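Local coordinates for natterin-like protein (PDB 5ZU4) that probably binds cell-surface glycans through a jacalin-like lectin domain and forms membrane pores through an aerolysin-type domain, as in related pore-forming proteins, at residues S148-D153 against S211-A216; V183-F188 against P253-T258; K193-S198 against S243-E248; V262-N267 against M307-T312; T278-I283 against S290-L295. All coordinates share one frame; numbering follows the deposited sequence.

Interaction 1: S148-D153 against S211-A216; sequences SSVIQD and SLSVKA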
# COMPACT_ATOMS: atom_id res chain seq x y z
N SER B 148 -10.78 5.34 -17.44
CA SER B 148 -10.66 4.40 -16.34
C SER B 148 -10.27 3.02 -16.79
O SER B 148 -10.50 2.63 -17.94
CB SER B 148 -11.97 4.33 -15.57
OG SER B 148 -12.99 3.68 -16.34
N SER B 149 -9.70 2.28 -15.84
CA SER B 149 -9.24 0.93 -16.03
C SER B 149 -9.66 0.14 -14.81
O SER B 149 -8.96 0.18 -13.80
CB SER B 149 -7.73 0.93 -16.09
OG SER B 149 -7.31 1.49 -17.29
N VAL B 150 -10.77 -0.60 -14.89
CA VAL B 150 -11.32 -1.27 -13.71
C VAL B 150 -11.46 -2.76 -13.94
O VAL B 150 -11.97 -3.19 -14.97
CB VAL B 150 -12.65 -0.63 -13.23
CG1 VAL B 150 -12.45 0.84 -12.92
CG2 VAL B 150 -13.73 -0.75 -14.27
N ILE B 151 -10.95 -3.55 -12.99
CA ILE B 151 -11.13 -5.01 -12.98
C ILE B 151 -12.45 -5.24 -12.26
O ILE B 151 -12.66 -4.69 -11.19
CB ILE B 151 -9.98 -5.74 -12.26
CG1 ILE B 151 -8.65 -5.42 -12.98
CG2 ILE B 151 -10.21 -7.25 -12.22
CD1 ILE B 151 -7.43 -6.11 -12.42
N GLN B 152 -13.36 -6.00 -12.86
CA GLN B 152 -14.72 -6.17 -12.32
C GLN B 152 -15.24 -7.56 -12.65
O GLN B 152 -14.48 -8.37 -13.17
CB GLN B 152 -15.63 -5.06 -12.82
CG GLN B 152 -15.84 -5.04 -14.32
CD GLN B 152 -16.49 -3.75 -14.75
OE1 GLN B 152 -15.86 -2.69 -14.74
NE2 GLN B 152 -17.75 -3.82 -15.11
N ASP B 153 -16.50 -7.84 -12.28
CA ASP B 153 -17.15 -9.18 -12.39
C ASP B 153 -16.27 -10.25 -11.77
O ASP B 153 -15.99 -11.31 -12.39
CB ASP B 153 -17.52 -9.56 -13.85
CG ASP B 153 -18.44 -8.53 -14.53
OD1 ASP B 153 -19.17 -7.77 -13.82
OD2 ASP B 153 -18.44 -8.48 -15.79
N SER B 211 -3.74 2.33 -14.70
CA SER B 211 -3.93 2.52 -13.28
C SER B 211 -5.13 1.65 -12.89
O SER B 211 -6.27 2.02 -13.10
CB SER B 211 -4.08 3.99 -12.92
OG SER B 211 -5.40 4.30 -12.56
N LEU B 212 -4.85 0.46 -12.36
CA LEU B 212 -5.89 -0.52 -12.15
C LEU B 212 -6.57 -0.29 -10.85
O LEU B 212 -5.94 -0.01 -9.85
CB LEU B 212 -5.32 -1.95 -12.15
CG LEU B 212 -4.57 -2.39 -13.39
CD1 LEU B 212 -3.96 -3.76 -13.16
CD2 LEU B 212 -5.48 -2.39 -14.60
N SER B 213 -7.87 -0.46 -10.85
CA SER B 213 -8.59 -0.65 -9.61
C SER B 213 -9.48 -1.91 -9.74
O SER B 213 -9.82 -2.35 -10.84
CB SER B 213 -9.40 0.62 -9.21
OG SER B 213 -10.33 0.93 -10.20
N VAL B 214 -9.82 -2.48 -8.60
CA VAL B 214 -10.60 -3.68 -8.54
C VAL B 214 -11.89 -3.41 -7.78
O VAL B 214 -11.85 -3.17 -6.60
CB VAL B 214 -9.81 -4.78 -7.86
CG1 VAL B 214 -10.58 -6.12 -7.96
CG2 VAL B 214 -8.42 -4.87 -8.50
N LYS B 215 -13.01 -3.50 -8.48
CA LYS B 215 -14.37 -3.41 -7.89
C LYS B 215 -14.86 -4.85 -7.62
O LYS B 215 -15.28 -5.56 -8.54
CB LYS B 215 -15.30 -2.65 -8.84
CG LYS B 215 -16.72 -2.39 -8.37
CD LYS B 215 -17.41 -1.36 -9.29
CE LYS B 215 -18.90 -1.63 -9.52
NZ LYS B 215 -19.16 -2.85 -10.35
N ALA B 216 -14.77 -5.28 -6.36
CA ALA B 216 -15.05 -6.66 -5.95
C ALA B 216 -15.10 -6.77 -4.45
O ALA B 216 -14.62 -5.88 -3.72
CB ALA B 216 -13.97 -7.60 -6.45
O HOH W 1 -5.25 3.73 -16.77
O HOH W 2 -18.49 -6.16 -10.61

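Interaction 2: V183-F188 against P253-T258; sequences VQSYTF and PVTVPT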
# COMPACT_ATOMS: atom_id res chain seq x y z
N VAL B 183 -20.41 -14.81 44.99
CA VAL B 183 -20.10 -14.89 43.54
C VAL B 183 -19.38 -13.61 43.09
O VAL B 183 -19.73 -12.51 43.53
CB VAL B 183 -21.36 -15.14 42.65
CG1 VAL B 183 -22.39 -14.01 42.79
CG2 VAL B 183 -20.98 -15.27 41.19
N GLN B 184 -18.37 -13.74 42.24
CA GLN B 184 -17.67 -12.55 41.74
C GLN B 184 -17.88 -12.37 40.26
O GLN B 184 -18.13 -13.34 39.53
CB GLN B 184 -16.19 -12.67 42.00
CG GLN B 184 -15.85 -12.48 43.46
CD GLN B 184 -14.42 -12.87 43.77
OE1 GLN B 184 -13.75 -13.55 43.00
NE2 GLN B 184 -13.95 -12.43 44.92
N SER B 185 -17.76 -11.12 39.83
CA SER B 185 -17.92 -10.76 38.42
C SER B 185 -16.81 -9.83 37.99
O SER B 185 -16.60 -8.81 38.62
CB SER B 185 -19.29 -10.09 38.17
OG SER B 185 -19.78 -10.46 36.87
N TYR B 186 -16.13 -10.17 36.90
CA TYR B 186 -15.10 -9.30 36.30
C TYR B 186 -15.42 -9.07 34.84
O TYR B 186 -16.19 -9.80 34.25
CB TYR B 186 -13.71 -9.95 36.34
CG TYR B 186 -13.24 -10.33 37.69
CD1 TYR B 186 -13.59 -11.55 38.22
CD2 TYR B 186 -12.38 -9.50 38.45
CE1 TYR B 186 -13.15 -11.94 39.47
CE2 TYR B 186 -11.92 -9.89 39.71
CZ TYR B 186 -12.31 -11.13 40.20
OH TYR B 186 -11.94 -11.60 41.44
N THR B 187 -14.75 -8.08 34.25
CA THR B 187 -14.77 -7.86 32.81
C THR B 187 -13.40 -8.28 32.20
O THR B 187 -12.39 -7.78 32.60
CB THR B 187 -15.07 -6.38 32.52
OG1 THR B 187 -16.34 -6.07 33.06
CG2 THR B 187 -15.07 -6.10 31.05
N PHE B 188 -13.42 -9.21 31.26
CA PHE B 188 -12.28 -9.57 30.46
C PHE B 188 -12.27 -8.68 29.24
O PHE B 188 -13.33 -8.45 28.65
CB PHE B 188 -12.39 -11.04 30.02
CG PHE B 188 -11.23 -11.52 29.21
CD1 PHE B 188 -10.08 -12.02 29.82
CD2 PHE B 188 -11.26 -11.43 27.82
CE1 PHE B 188 -8.99 -12.45 29.05
CE2 PHE B 188 -10.20 -11.86 27.04
CZ PHE B 188 -9.04 -12.36 27.66
N PRO B 253 -18.27 -10.23 30.29
CA PRO B 253 -18.25 -10.45 31.73
C PRO B 253 -17.87 -11.86 32.05
O PRO B 253 -18.23 -12.78 31.32
CB PRO B 253 -19.71 -10.18 32.14
CG PRO B 253 -20.49 -10.61 30.91
CD PRO B 253 -19.64 -10.06 29.79
N VAL B 254 -17.15 -12.03 33.16
CA VAL B 254 -16.73 -13.33 33.62
C VAL B 254 -17.28 -13.50 35.01
O VAL B 254 -16.95 -12.73 35.91
CB VAL B 254 -15.21 -13.44 33.64
CG1 VAL B 254 -14.79 -14.83 34.10
CG2 VAL B 254 -14.65 -13.13 32.26
N THR B 255 -18.11 -14.52 35.20
CA THR B 255 -18.61 -14.80 36.53
C THR B 255 -17.82 -15.97 37.13
O THR B 255 -17.53 -16.98 36.48
CB THR B 255 -20.16 -14.96 36.62
OG1 THR B 255 -20.50 -16.34 36.61
CG2 THR B 255 -20.90 -14.21 35.52
N VAL B 256 -17.41 -15.78 38.37
CA VAL B 256 -16.51 -16.71 39.03
C VAL B 256 -17.26 -17.26 40.23
O VAL B 256 -17.50 -16.53 41.18
CB VAL B 256 -15.19 -16.01 39.44
CG1 VAL B 256 -14.20 -17.02 39.99
CG2 VAL B 256 -14.59 -15.31 38.24
N PRO B 257 -17.68 -18.53 40.14
CA PRO B 257 -18.35 -19.19 41.26
C PRO B 257 -17.57 -19.14 42.58
O PRO B 257 -16.35 -19.02 42.58
CB PRO B 257 -18.45 -20.68 40.80
CG PRO B 257 -18.26 -20.68 39.33
CD PRO B 257 -17.50 -19.43 38.98
N THR B 258 -18.30 -19.24 43.67
CA THR B 258 -17.72 -19.35 45.03
C THR B 258 -16.72 -20.50 45.10
O THR B 258 -17.03 -21.59 44.67
CB THR B 258 -18.83 -19.61 46.10
OG1 THR B 258 -19.51 -20.85 45.84
CG2 THR B 258 -19.86 -18.47 46.10

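Interaction 3: K193-S198 against S243-E248; sequences KIIKKS and SEEKTE. With GOL (glycerol), chain U; EDO (1,2-ethanediol), chain D; EDO (1,2-ethanediol), chain N.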
# COMPACT_ATOMS: atom_id res chain seq x y z
N LYS B 193 -3.72 -6.13 17.12
CA LYS B 193 -3.43 -5.60 15.82
C LYS B 193 -3.35 -6.73 14.80
O LYS B 193 -2.66 -7.70 15.04
CB LYS B 193 -2.11 -4.86 15.82
CG LYS B 193 -1.61 -4.49 14.44
CD LYS B 193 -0.32 -3.69 14.53
CE LYS B 193 -0.09 -3.02 13.18
NZ LYS B 193 1.27 -2.50 13.04
N ILE B 194 -4.05 -6.57 13.67
CA ILE B 194 -3.96 -7.47 12.53
C ILE B 194 -3.75 -6.69 11.25
O ILE B 194 -4.08 -5.51 11.15
CB ILE B 194 -5.22 -8.34 12.36
CG1 ILE B 194 -6.49 -7.51 12.05
CG2 ILE B 194 -5.42 -9.20 13.60
CD1 ILE B 194 -7.65 -8.38 11.61
N ILE B 195 -3.15 -7.36 10.27
CA ILE B 195 -2.90 -6.80 8.95
C ILE B 195 -3.52 -7.79 7.98
O ILE B 195 -3.06 -8.92 7.87
CB ILE B 195 -1.41 -6.60 8.68
CG1 ILE B 195 -0.78 -5.75 9.79
CG2 ILE B 195 -1.18 -5.91 7.34
CD1 ILE B 195 0.68 -5.38 9.51
N LYS B 196 -4.60 -7.38 7.33
CA LYS B 196 -5.24 -8.14 6.28
C LYS B 196 -4.55 -7.77 5.00
O LYS B 196 -4.02 -6.64 4.89
CB LYS B 196 -6.73 -7.79 6.16
CG LYS B 196 -7.55 -8.25 7.34
CD LYS B 196 -8.74 -7.35 7.62
CE LYS B 196 -9.81 -7.39 6.53
NZ LYS B 196 -10.20 -8.76 6.12
N LYS B 197 -4.55 -8.71 4.06
CA LYS B 197 -3.92 -8.50 2.76
C LYS B 197 -4.75 -9.16 1.68
O LYS B 197 -5.42 -10.15 1.92
CB LYS B 197 -2.53 -9.10 2.71
CG LYS B 197 -1.55 -8.48 3.69
CD LYS B 197 -0.13 -8.98 3.46
CE LYS B 197 0.81 -8.48 4.56
NZ LYS B 197 2.23 -8.82 4.26
N SER B 198 -4.68 -8.57 0.49
CA SER B 198 -5.38 -8.95 -0.70
C SER B 198 -4.43 -8.68 -1.88
O SER B 198 -3.90 -7.57 -2.02
CB SER B 198 -6.62 -8.09 -0.88
OG SER B 198 -7.71 -8.59 -0.17
N SER B 243 -3.22 -3.73 1.61
CA SER B 243 -3.20 -4.20 2.98
C SER B 243 -3.99 -3.23 3.84
O SER B 243 -4.11 -2.07 3.51
CB SER B 243 -1.77 -4.46 3.44
OG SER B 243 -1.21 -3.34 4.06
N GLU B 244 -4.65 -3.77 4.87
CA GLU B 244 -5.52 -3.03 5.75
C GLU B 244 -5.13 -3.39 7.19
O GLU B 244 -5.18 -4.55 7.58
CB GLU B 244 -6.99 -3.43 5.55
CG GLU B 244 -8.01 -2.54 6.26
CD GLU B 244 -9.44 -3.12 6.37
OE1 GLU B 244 -9.71 -4.26 5.91
OE2 GLU B 244 -10.31 -2.44 6.96
N GLU B 245 -4.80 -2.37 7.98
CA GLU B 245 -4.50 -2.57 9.38
C GLU B 245 -5.71 -2.22 10.22
O GLU B 245 -6.45 -1.30 9.90
CB GLU B 245 -3.30 -1.74 9.80
CG GLU B 245 -2.15 -1.78 8.82
CD GLU B 245 -0.84 -1.32 9.41
OE1 GLU B 245 0.17 -1.44 8.69
OE2 GLU B 245 -0.83 -0.83 10.57
N LYS B 246 -5.87 -2.98 11.29
CA LYS B 246 -7.05 -3.01 12.10
C LYS B 246 -6.71 -3.53 13.49
O LYS B 246 -5.74 -4.29 13.68
CB LYS B 246 -8.08 -3.94 11.43
CG LYS B 246 -9.50 -3.41 11.42
CD LYS B 246 -10.23 -3.78 10.13
CE LYS B 246 -10.66 -5.24 10.12
NZ LYS B 246 -11.70 -5.44 9.08
N THR B 247 -7.51 -3.13 14.47
CA THR B 247 -7.41 -3.62 15.81
C THR B 247 -8.68 -4.37 16.14
O THR B 247 -9.75 -3.76 16.24
CB THR B 247 -7.21 -2.49 16.80
OG1 THR B 247 -6.07 -1.71 16.39
CG2 THR B 247 -6.96 -3.06 18.23
N GLU B 248 -8.55 -5.69 16.32
CA GLU B 248 -9.65 -6.52 16.78
C GLU B 248 -9.78 -6.47 18.30
O GLU B 248 -8.78 -6.41 19.01
CB GLU B 248 -9.43 -7.99 16.35
CG GLU B 248 -9.64 -8.25 14.86
CD GLU B 248 -11.07 -7.97 14.39
OE1 GLU B 248 -12.01 -8.23 15.15
OE2 GLU B 248 -11.23 -7.48 13.26
C1 GOL U . -7.60 -5.08 1.97
O1 GOL U . -7.80 -3.66 2.03
C2 GOL U . -8.43 -5.79 3.05
O2 GOL U . -9.80 -5.36 3.07
C3 GOL U . -8.47 -7.28 2.77
O3 GOL U . -7.21 -7.92 2.68
C1 EDO D . -2.59 -5.64 20.78
O1 EDO D . -2.57 -6.45 21.95
C2 EDO D . -1.60 -6.44 19.94
O2 EDO D . -1.42 -5.97 18.61
C1 EDO N . 0.73 -9.80 13.34
O1 EDO N . -0.30 -8.81 13.54
C2 EDO N . 0.76 -10.86 14.45
O2 EDO N . -0.22 -11.89 14.23

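Interaction 4: V262-N267 against M307-T312; sequences VTVVAN and MTAVAT. With EDO (1,2-ethanediol), chain M.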
# COMPACT_ATOMS: atom_id res chain seq x y z
N VAL B 262 -11.46 -19.36 37.46
CA VAL B 262 -11.63 -19.46 36.02
C VAL B 262 -10.49 -18.80 35.29
O VAL B 262 -10.01 -17.73 35.67
CB VAL B 262 -13.07 -19.14 35.49
CG1 VAL B 262 -14.04 -18.83 36.61
CG2 VAL B 262 -13.10 -18.10 34.38
N THR B 263 -10.06 -19.52 34.26
CA THR B 263 -8.95 -19.17 33.43
C THR B 263 -9.56 -18.87 32.06
O THR B 263 -10.38 -19.64 31.54
CB THR B 263 -7.97 -20.37 33.36
OG1 THR B 263 -7.58 -20.71 34.71
CG2 THR B 263 -6.74 -20.02 32.57
N VAL B 264 -9.17 -17.74 31.49
CA VAL B 264 -9.67 -17.30 30.19
C VAL B 264 -8.54 -17.14 29.24
O VAL B 264 -7.56 -16.49 29.57
CB VAL B 264 -10.38 -15.95 30.29
CG1 VAL B 264 -10.81 -15.45 28.90
CG2 VAL B 264 -11.57 -16.11 31.19
N VAL B 265 -8.69 -17.72 28.05
CA VAL B 265 -7.69 -17.59 26.99
C VAL B 265 -8.40 -17.05 25.76
O VAL B 265 -9.40 -17.63 25.31
CB VAL B 265 -7.04 -18.96 26.65
CG1 VAL B 265 -5.97 -18.80 25.60
CG2 VAL B 265 -6.42 -19.57 27.89
N ALA B 266 -7.89 -15.94 25.21
CA ALA B 266 -8.44 -15.32 24.01
C ALA B 266 -7.59 -15.72 22.85
O ALA B 266 -6.41 -15.75 22.99
CB ALA B 266 -8.48 -13.81 24.12
N ASN B 267 -8.24 -16.01 21.72
CA ASN B 267 -7.63 -16.51 20.50
C ASN B 267 -8.20 -15.81 19.27
O ASN B 267 -9.26 -15.16 19.35
CB ASN B 267 -7.96 -18.01 20.30
CG ASN B 267 -7.53 -18.86 21.46
OD1 ASN B 267 -6.35 -19.10 21.68
ND2 ASN B 267 -8.48 -19.34 22.20
N MET B 307 -12.21 -12.49 17.23
CA MET B 307 -11.57 -13.04 18.40
C MET B 307 -12.60 -13.81 19.19
O MET B 307 -13.72 -13.38 19.29
CB MET B 307 -11.03 -11.91 19.28
CG MET B 307 -9.75 -11.32 18.74
SD MET B 307 -9.22 -9.90 19.66
CE MET B 307 -8.80 -10.54 21.24
N THR B 308 -12.16 -14.90 19.81
CA THR B 308 -12.97 -15.72 20.67
C THR B 308 -12.23 -16.01 21.96
O THR B 308 -11.10 -15.60 22.13
CB THR B 308 -13.37 -17.05 19.99
OG1 THR B 308 -12.20 -17.78 19.61
CG2 THR B 308 -14.23 -16.76 18.73
N ALA B 309 -12.91 -16.69 22.87
CA ALA B 309 -12.30 -17.08 24.11
C ALA B 309 -12.88 -18.35 24.69
O ALA B 309 -14.06 -18.65 24.51
CB ALA B 309 -12.40 -15.95 25.11
N VAL B 310 -12.02 -19.07 25.38
CA VAL B 310 -12.35 -20.26 26.14
C VAL B 310 -12.14 -19.90 27.60
O VAL B 310 -11.04 -19.48 28.00
CB VAL B 310 -11.42 -21.45 25.72
CG1 VAL B 310 -11.83 -22.73 26.43
CG2 VAL B 310 -11.49 -21.68 24.22
N ALA B 311 -13.20 -20.02 28.39
CA ALA B 311 -13.16 -19.84 29.84
C ALA B 311 -13.36 -21.19 30.47
O ALA B 311 -14.39 -21.80 30.24
CB ALA B 311 -14.27 -18.93 30.30
N THR B 312 -12.41 -21.64 31.27
CA THR B 312 -12.54 -22.94 31.92
C THR B 312 -12.43 -22.83 33.43
O THR B 312 -11.64 -22.07 33.97
CB THR B 312 -11.62 -24.05 31.30
OG1 THR B 312 -10.69 -24.53 32.27
CG2 THR B 312 -10.86 -23.61 30.09
C1 EDO M . -17.08 -15.35 24.95
O1 EDO M . -16.40 -15.70 23.70
C2 EDO M . -16.55 -16.03 26.22
O2 EDO M . -16.36 -17.45 26.04
O HOH W 3 -9.25 -22.66 35.44
O HOH W 4 -11.22 -19.23 21.51

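Interaction 5: T278-I283 against S290-L295; sequences TALLRI and SLDAPL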
# COMPACT_ATOMS: atom_id res chain seq x y z
N THR B 278 -11.43 -15.27 -11.80
CA THR B 278 -11.72 -14.75 -13.12
C THR B 278 -12.38 -13.41 -12.94
O THR B 278 -13.11 -13.19 -11.97
CB THR B 278 -12.67 -15.66 -13.98
OG1 THR B 278 -13.99 -15.72 -13.37
CG2 THR B 278 -12.07 -17.05 -14.14
N ALA B 279 -12.12 -12.51 -13.89
CA ALA B 279 -12.69 -11.17 -13.87
C ALA B 279 -12.60 -10.59 -15.28
O ALA B 279 -12.05 -11.21 -16.18
CB ALA B 279 -11.92 -10.31 -12.87
N LEU B 280 -13.10 -9.38 -15.46
CA LEU B 280 -12.85 -8.68 -16.70
C LEU B 280 -12.25 -7.31 -16.44
O LEU B 280 -12.66 -6.60 -15.51
CB LEU B 280 -14.10 -8.68 -17.60
CG LEU B 280 -15.22 -7.67 -17.64
CD1 LEU B 280 -14.73 -6.28 -18.01
CD2 LEU B 280 -16.24 -8.12 -18.68
N LEU B 281 -11.26 -6.99 -17.26
CA LEU B 281 -10.68 -5.67 -17.32
C LEU B 281 -11.47 -4.86 -18.34
O LEU B 281 -11.50 -5.21 -19.50
CB LEU B 281 -9.23 -5.76 -17.74
CG LEU B 281 -8.48 -4.46 -18.01
CD1 LEU B 281 -8.50 -3.52 -16.81
CD2 LEU B 281 -7.06 -4.83 -18.38
N ARG B 282 -12.12 -3.79 -17.89
CA ARG B 282 -12.78 -2.85 -18.75
C ARG B 282 -11.98 -1.55 -18.73
O ARG B 282 -11.84 -0.91 -17.68
CB ARG B 282 -14.24 -2.62 -18.32
CG ARG B 282 -14.93 -1.46 -19.07
CD ARG B 282 -16.45 -1.48 -19.01
NE ARG B 282 -16.95 -2.74 -19.54
CZ ARG B 282 -18.05 -3.39 -19.14
NH1 ARG B 282 -18.83 -2.92 -18.17
NH2 ARG B 282 -18.37 -4.55 -19.70
N ILE B 283 -11.51 -1.16 -19.92
CA ILE B 283 -10.84 0.09 -20.14
C ILE B 283 -11.83 0.99 -20.82
O ILE B 283 -12.30 0.67 -21.89
CB ILE B 283 -9.62 -0.08 -21.05
CG1 ILE B 283 -8.59 -1.00 -20.37
CG2 ILE B 283 -9.00 1.29 -21.35
CD1 ILE B 283 -7.55 -1.58 -21.30
N SER B 290 -15.22 1.65 -25.03
CA SER B 290 -14.58 0.79 -24.07
C SER B 290 -14.01 -0.48 -24.71
O SER B 290 -14.32 -0.79 -25.84
CB SER B 290 -15.58 0.42 -22.98
OG SER B 290 -16.55 -0.46 -23.51
N LEU B 291 -13.19 -1.17 -23.94
CA LEU B 291 -12.45 -2.35 -24.34
C LEU B 291 -12.55 -3.31 -23.17
O LEU B 291 -12.27 -2.90 -22.05
CB LEU B 291 -10.98 -1.95 -24.52
CG LEU B 291 -10.21 -2.32 -25.77
CD1 LEU B 291 -11.11 -2.33 -27.01
CD2 LEU B 291 -9.05 -1.36 -25.91
N ASP B 292 -12.96 -4.55 -23.40
CA ASP B 292 -13.02 -5.58 -22.37
C ASP B 292 -11.99 -6.65 -22.65
O ASP B 292 -11.81 -7.05 -23.79
CB ASP B 292 -14.39 -6.27 -22.34
CG ASP B 292 -15.49 -5.40 -21.77
OD1 ASP B 292 -15.25 -4.26 -21.32
OD2 ASP B 292 -16.63 -5.91 -21.77
N ALA B 293 -11.34 -7.16 -21.61
CA ALA B 293 -10.41 -8.26 -21.76
C ALA B 293 -10.67 -9.23 -20.65
O ALA B 293 -10.61 -8.84 -19.49
CB ALA B 293 -8.98 -7.75 -21.71
N PRO B 294 -10.96 -10.50 -20.99
CA PRO B 294 -11.11 -11.49 -19.89
C PRO B 294 -9.80 -11.68 -19.12
O PRO B 294 -8.74 -11.61 -19.71
CB PRO B 294 -11.54 -12.78 -20.61
CG PRO B 294 -11.86 -12.40 -22.03
CD PRO B 294 -11.19 -11.09 -22.32
N LEU B 295 -9.90 -11.88 -17.80
CA LEU B 295 -8.72 -12.07 -16.96
C LEU B 295 -8.84 -13.35 -16.17
O LEU B 295 -9.91 -13.71 -15.74
CB LEU B 295 -8.58 -10.93 -15.94
CG LEU B 295 -8.09 -9.58 -16.41
CD1 LEU B 295 -7.72 -8.77 -15.18
CD2 LEU B 295 -6.87 -9.71 -17.31

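Interaction 1: S148-D153 against S211-A216
The methyl CG1 of V150 meets the hydroxyl oxygen OG of S213 at 3.4 Å on one face of a two-strand pairing, while I151 and V214 meet on the other face, where I151 CB touches V214 CG2 at 4.2 Å. S213 holds OG between its backbone N and carbonyl carbon (chi1 60°), and V150 sets CG1 beside its own N; together these bring hydroxyl and methyl to one another. I151 extends its CG1 branch (chi2 -177°) across the strand direction, ending with CD1 4.3 Å from CD1 of L212. Beneath the side chains the strands run parallel in register, V150 beside S213 and I151 beside V214. I151 binds through both of its backbone polar atoms, N donating to S213 O at 2.7 Å and O accepting from K215 N at 3.0 Å, and S213 N closes the row on S149 O. A water joins S149 OG to the backbone N of S211, which extends the link beyond the paired residues. On its other edge 148-153 is bonded to T284, R282 and L280 of strand 260-285. A parallel partner on one edge and an antiparallel one on the other make this a mixed sheet within the elongated, all-beta aerolysin-like domain.

Interaction 2: V183-F188 against P253-T258
Strands 184-188 and 253-256 run antiparallel at 150°, and Q184-V256 and Y186-V254 form hydrogen-bonded pairs on either side of the non-hydrogen-bonded pair S185-T255. This is the far end of the long-strand pairing in the aerolysin-like domain. Each hydrogen-bonded pair is closed by two backbone bonds; the shortest, V254 N to Y186 O, is 2.7 Å. The carbonyls also take CA-H contacts, S185 CA lying 3.3 Å from V254 O. Q184, Y186, V254 and V256 share one face. There V256 CG2 sits at the edge of the Y186 ring, near its plane, 3.9 Å from CE1. CG2 lies beside the valine N because CG1 takes the position opposite it (chi1 -174°). Further along, V254 CG2 rests on F188 CB at 3.8 Å, and the F188 ring, swung away from 253-258, meets the ring of F252 and has a cation-pi contact with K172. Y176 of strand 166-178 lies against both Y186 and V256. S185 and T255 occupy the other, exposed face, where S185 OG approaches T255 CG2 at 4.1 Å. Back on the face of Y186, its hydroxyl OH donates to OE1 of Q184 two residues earlier on the same strand, at 3.1 Å, reaching the amide oxygen from above the carbonyl plane, 71° out of it.

Interaction 3: K193-S198 against S243-E248
NZ of K193 makes a long salt bridge across the strands to OE2 of E245, at 3.6 Å, and is hydrogen-bonded to its stronger partners, the backbone oxygens of E207 and F210 of the second subunit. The lysine is fully extended (chi1 169°) and crosses E245. On the opposite face K196 and E244 run side by side, CE 3.2 Å from OE1, but bends near the lysine tip leave NZ 4.5 Å from OE1, beyond a salt bridge; NZ instead pairs with E220. E244 OE1 accepts a hydrogen bond at 3.0 Å from O2 of a glycerol, probably from the crystallisation liquor. K246 leans across K196 from the neighbouring position, with a long salt bridge to E244. I194 lays CG1 beside K246 CB and puts CD1 against E248 CG at 3.8 Å. Four backbone bonds join the antiparallel strands, I194 N to K246 O at 2.8 Å being nearly straight. Strand 184-200 pairs with 241-256 on one side and with 290-313 on the other, I194 packing on Y304 and I268, with the second subunit against the K193 face.

Interaction 4: V262-N267 against M307-T312
V264 directs its side chain to the face it shares with A309 and A311. From CB the two methyls diverge: CG1, opposite the backbone N (chi1 176°), comes 4.1 Å from A309 CB, whereas CG2 meets A311 CB at 4.0 Å, so the valine bridges two alanines of the facing strand. F188 and F252 lie beyond these methyls. V264-A311 and A266-A309 are non-hydrogen-bonded pairs, their alpha carbons 4.3 and 4.2 Å apart. These strands are the distal part of the long antiparallel hairpin 260-285/290-313 of the aerolysin-like domain. The non-hydrogen-bonded pairs alternate with T263-T312, V265-V310 and N267-T308, each closed by two backbone hydrogen bonds of 2.9 to 3.0 Å. On the threonine and asparagine face, waters bridge the strands: one joins T263 OG1 to the backbone O of T312, the other takes a hydrogen bond from N267 ND2 at 2.8 Å and is also bonded to T308 OG1. T263 OG1 is bonded to E175 too. Near the start of 307-312 the methionine chain bends at its sulfur (chi3 67°), which sets M307 CE 4.4 Å from A266 CB.

Interaction 5: T278-I283 against S290-L295
R282 and D292 carry the charged part of the contact. The guanidinium grips the carboxylate side-on, NE to OD1 at 2.9 Å and NH2 to OD2 at 3.0 Å, with the two planes 26° apart and nearly coplanar. OD1 uses its syn lone pair, and both oxygens lie in the guanidinium plane, so two nearly straight bonds fix the rotation of each group. The bend in the arginine chain at chi3 (-58°) turns NE toward the aspartate on the facing strand. On the same face the two methyls of L280 touch the D292 carboxylate, CD2 coming 3.8 Å from OD2. Apolar contacts fill the opposite face: L281 CB lies 4.2 Å from L295 CG and also touches A293 CB, while I283 CB meets L291 CB at 4.2 Å. The backbone contributes six hydrogen bonds, two for each of the pairs A279-L295, L281-A293 and I283-L291; L295 N to A279 O is the shortest at 2.8 Å. This is the turn end of the antiparallel hairpin 260-285/290-313. Strand 135-155 pairs with the other edge of 278-283, A279 packing on I151, and L281 packs against L212 and A27.

In the fold
Interactions 4 and 5 lie on one hairpin, 260-285 with 290-313, their centres about 47 Å apart, and interactions 2 and 3 lie about 32 Å apart on the pair 184-200 with 241-256. At the far end of the molecule interactions 2 and 4 pack together: F188 CE1 lies 3.5 Å from V264 CG1 and V254 CG1 3.7 Å from V262 CG2. Nearer the middle of the chain, interaction 1 is the neighbour of interaction 5, their centres about 9 Å apart, and the two share the edge between strands 135-155 and 260-285. Interactions 1 and 3 both touch the second subunit, where S211 meets T247 of the second subunit and T247 meets S211 of it.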